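Local coordinates for Low molecular weight heat shock protein (Xanthomonas axonopodis pv. citri, PDB 3GLA), which is a small heat-shock protein of the alpha-crystallin family and probably acts as a stress-response chaperone that holds unfolding proteins, at residues B[29-34]-B[40-45]. Numbering follows the deposited sequence.
Sequences QIEVQM and SIRGER
Strands 31-35 and 38-45 form a beta hairpin in the alpha-crystallin domain, and Glu31 pairs with Arg42 across it. The two strands run antiparallel, with segment axes 157° apart. Glu31 N donates to Arg42 O at 2.8 Å, and Arg42 N returns a bond to Glu31 O. Gln33 and Ser40 form the next hydrogen-bonded pair, with Ser40 N 2.7 Å from Gln33 O. Val32 and Ile41 make the non-hydrogen-bonded pair between them. There, Val32 CA-H approaches Ser40 O and Ile41 CA-H approaches Glu31 O.

The side chains of Glu31 and Arg42 lie alongside each other on one face of the sheet. With CG between the backbone N and the carbonyl carbon (chi1 73°), the Arg42 chain runs beside Glu31, whose CG is anti to its N. This brings Arg42 CG 3.4 Å from Glu31 CB. Glu31 OE1 meets Arg42 CD at 3.2 Å. The carboxylate and guanidinium planes are nearly perpendicular, at 86°. Glu31 OE1 is 4.2 Å from Arg42 NE and well out of the guanidinium plane, with no N-H pointing at it. The opposite charges probably attract, but they form no salt bridge.

The other face carries Val32 and Ile41, whose CG2 methyls lie 4.3 Å apart. Both residues also pack on Ile92 of strand 89-95, in the opposing sheet. Strand 64-71 continues the sheet beyond 38-45, with backbone bonds from Ile41 to Arg68 and from Gly43 to Phe66. The hairpin, with Val32 and Ile41 turned to the other sheet and Glu31, Gln33 and Arg42 on the opposite face, is part of the beta sandwich of the alpha-crystallin domain.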
loop_
_atom_site.group_PDB
_atom_site.type_symbol
_atom_site.label_atom_id
_atom_site.label_comp_id
_atom_site.label_asym_id
_atom_site.label_seq_id
_atom_site.Cartn_x
_atom_site.Cartn_y
_atom_site.Cartn_z
ATOM N N GLN B 29 7.419 3.970 -11.652
ATOM C CA GLN B 29 6.432 4.875 -12.067
ATOM C C GLN B 29 6.081 6.014 -11.046
ATOM O O GLN B 29 5.165 6.750 -11.279
ATOM C CB GLN B 29 5.097 4.184 -12.400
ATOM C CG GLN B 29 5.142 3.229 -13.612
ATOM C CD GLN B 29 5.365 4.050 -14.849
ATOM O OE1 GLN B 29 4.484 4.823 -15.324
ATOM N NE2 GLN B 29 6.585 4.014 -15.277
ATOM N N ILE B 30 6.791 6.016 -9.939
ATOM C CA ILE B 30 6.502 7.041 -8.915
ATOM C C ILE B 30 7.570 8.086 -9.163
ATOM O O ILE B 30 8.774 7.792 -9.225
ATOM C CB ILE B 30 6.682 6.498 -7.526
ATOM C CG1 ILE B 30 5.688 5.280 -7.280
ATOM C CG2 ILE B 30 6.484 7.620 -6.561
ATOM C CD1 ILE B 30 6.208 4.371 -6.178
ATOM N N GLU B 31 7.109 9.285 -9.332
ATOM C CA GLU B 31 8.091 10.398 -9.589
ATOM C C GLU B 31 8.443 10.947 -8.279
ATOM O O GLU B 31 7.557 11.392 -7.555
ATOM C CB GLU B 31 7.366 11.437 -10.399
ATOM C CG GLU B 31 8.252 12.569 -10.789
ATOM C CD GLU B 31 7.829 13.136 -12.157
ATOM O OE1 GLU B 31 6.978 14.044 -12.183
ATOM O OE2 GLU B 31 8.366 12.649 -13.212
ATOM N N VAL B 32 9.708 10.944 -7.957
ATOM C CA VAL B 32 10.185 11.548 -6.716
ATOM C C VAL B 32 11.032 12.693 -7.138
ATOM O O VAL B 32 11.906 12.483 -7.982
ATOM C CB VAL B 32 11.017 10.575 -5.998
ATOM C CG1 VAL B 32 11.512 11.059 -4.696
ATOM C CG2 VAL B 32 10.153 9.323 -5.663
ATOM N N GLN B 33 10.815 13.847 -6.544
ATOM C CA GLN B 33 11.626 15.054 -6.882
ATOM C C GLN B 33 11.747 15.825 -5.630
ATOM O O GLN B 33 10.886 15.753 -4.721
ATOM C CB GLN B 33 10.817 15.904 -7.854
ATOM C CG GLN B 33 10.611 15.209 -9.096
ATOM C CD GLN B 33 10.267 16.172 -10.201
ATOM O OE1 GLN B 33 10.582 15.906 -11.362
ATOM N NE2 GLN B 33 9.648 17.304 -9.852
ATOM N N MET B 34 12.864 16.549 -5.451
ATOM C CA MET B 34 12.954 17.396 -4.313
ATOM C C MET B 34 13.542 18.692 -4.850
ATOM O O MET B 34 14.565 18.658 -5.563
ATOM C CB MET B 34 13.807 16.760 -3.232
ATOM C CG MET B 34 13.790 17.556 -1.951
ATOM S SD MET B 34 14.587 16.798 -0.726
ATOM C CE MET B 34 14.731 18.159 0.409
ATOM N N SER B 40 8.713 15.784 -3.152
ATOM C CA SER B 40 7.406 15.587 -3.838
ATOM C C SER B 40 7.377 14.120 -4.281
ATOM O O SER B 40 8.366 13.530 -4.748
ATOM C CB SER B 40 7.457 16.466 -5.129
ATOM O OG SER B 40 6.480 16.072 -6.027
ATOM N N ILE B 41 6.230 13.498 -4.102
ATOM C CA ILE B 41 5.992 12.242 -4.732
ATOM C C ILE B 41 4.773 12.389 -5.574
ATOM O O ILE B 41 3.797 12.981 -5.147
ATOM C CB ILE B 41 5.798 11.053 -3.735
ATOM C CG1 ILE B 41 4.654 11.364 -2.731
ATOM C CG2 ILE B 41 7.107 10.813 -3.021
ATOM C CD1 ILE B 41 4.261 10.119 -1.854
ATOM N N ARG B 42 4.796 11.808 -6.769
ATOM C CA ARG B 42 3.656 11.996 -7.596
ATOM C C ARG B 42 3.550 10.801 -8.491
ATOM O O ARG B 42 4.545 10.102 -8.731
ATOM C CB ARG B 42 3.699 13.284 -8.397
ATOM C CG ARG B 42 4.577 13.189 -9.373
ATOM C CD ARG B 42 4.685 14.628 -9.997
ATOM N NE ARG B 42 3.442 15.263 -10.286
ATOM C CZ ARG B 42 3.321 16.589 -10.371
ATOM N NH1 ARG B 42 4.403 17.393 -10.181
ATOM N NH2 ARG B 42 2.124 17.114 -10.634
ATOM N N GLY B 43 2.327 10.546 -8.922
ATOM C CA GLY B 43 2.180 9.384 -9.817
ATOM C C GLY B 43 0.666 9.147 -9.914
ATOM O O GLY B 43 -0.183 10.043 -9.604
ATOM N N GLU B 44 0.369 7.934 -10.377
ATOM C CA GLU B 44 -1.062 7.671 -10.732
ATOM C C GLU B 44 -1.196 6.199 -10.563
ATOM O O GLU B 44 -0.331 5.406 -10.845
ATOM C CB GLU B 44 -1.449 8.088 -12.143
ATOM C CG GLU B 44 -2.959 7.964 -12.512
ATOM C CD GLU B 44 -3.651 9.155 -13.278
ATOM O OE1 GLU B 44 -4.861 8.967 -13.573
ATOM O OE2 GLU B 44 -3.053 10.239 -13.561
ATOM N N ARG B 45 -2.320 5.806 -10.001
ATOM C CA ARG B 45 -2.525 4.476 -9.904
ATOM C C ARG B 45 -3.781 4.197 -10.668
ATOM O O ARG B 45 -4.713 4.949 -10.521
ATOM C CB ARG B 45 -2.850 4.349 -8.322
ATOM C CG ARG B 45 -3.444 3.101 -8.010
ATOM C CD ARG B 45 -3.749 3.026 -6.443
ATOM N NE ARG B 45 -3.954 1.806 -6.117
ATOM C CZ ARG B 45 -4.112 1.248 -4.952
ATOM N NH1 ARG B 45 -5.034 1.664 -4.101
ATOM N NH2 ARG B 45 -3.795 0.041 -4.976
HETATM O O HOH W 1 2.740 6.509 -11.289
#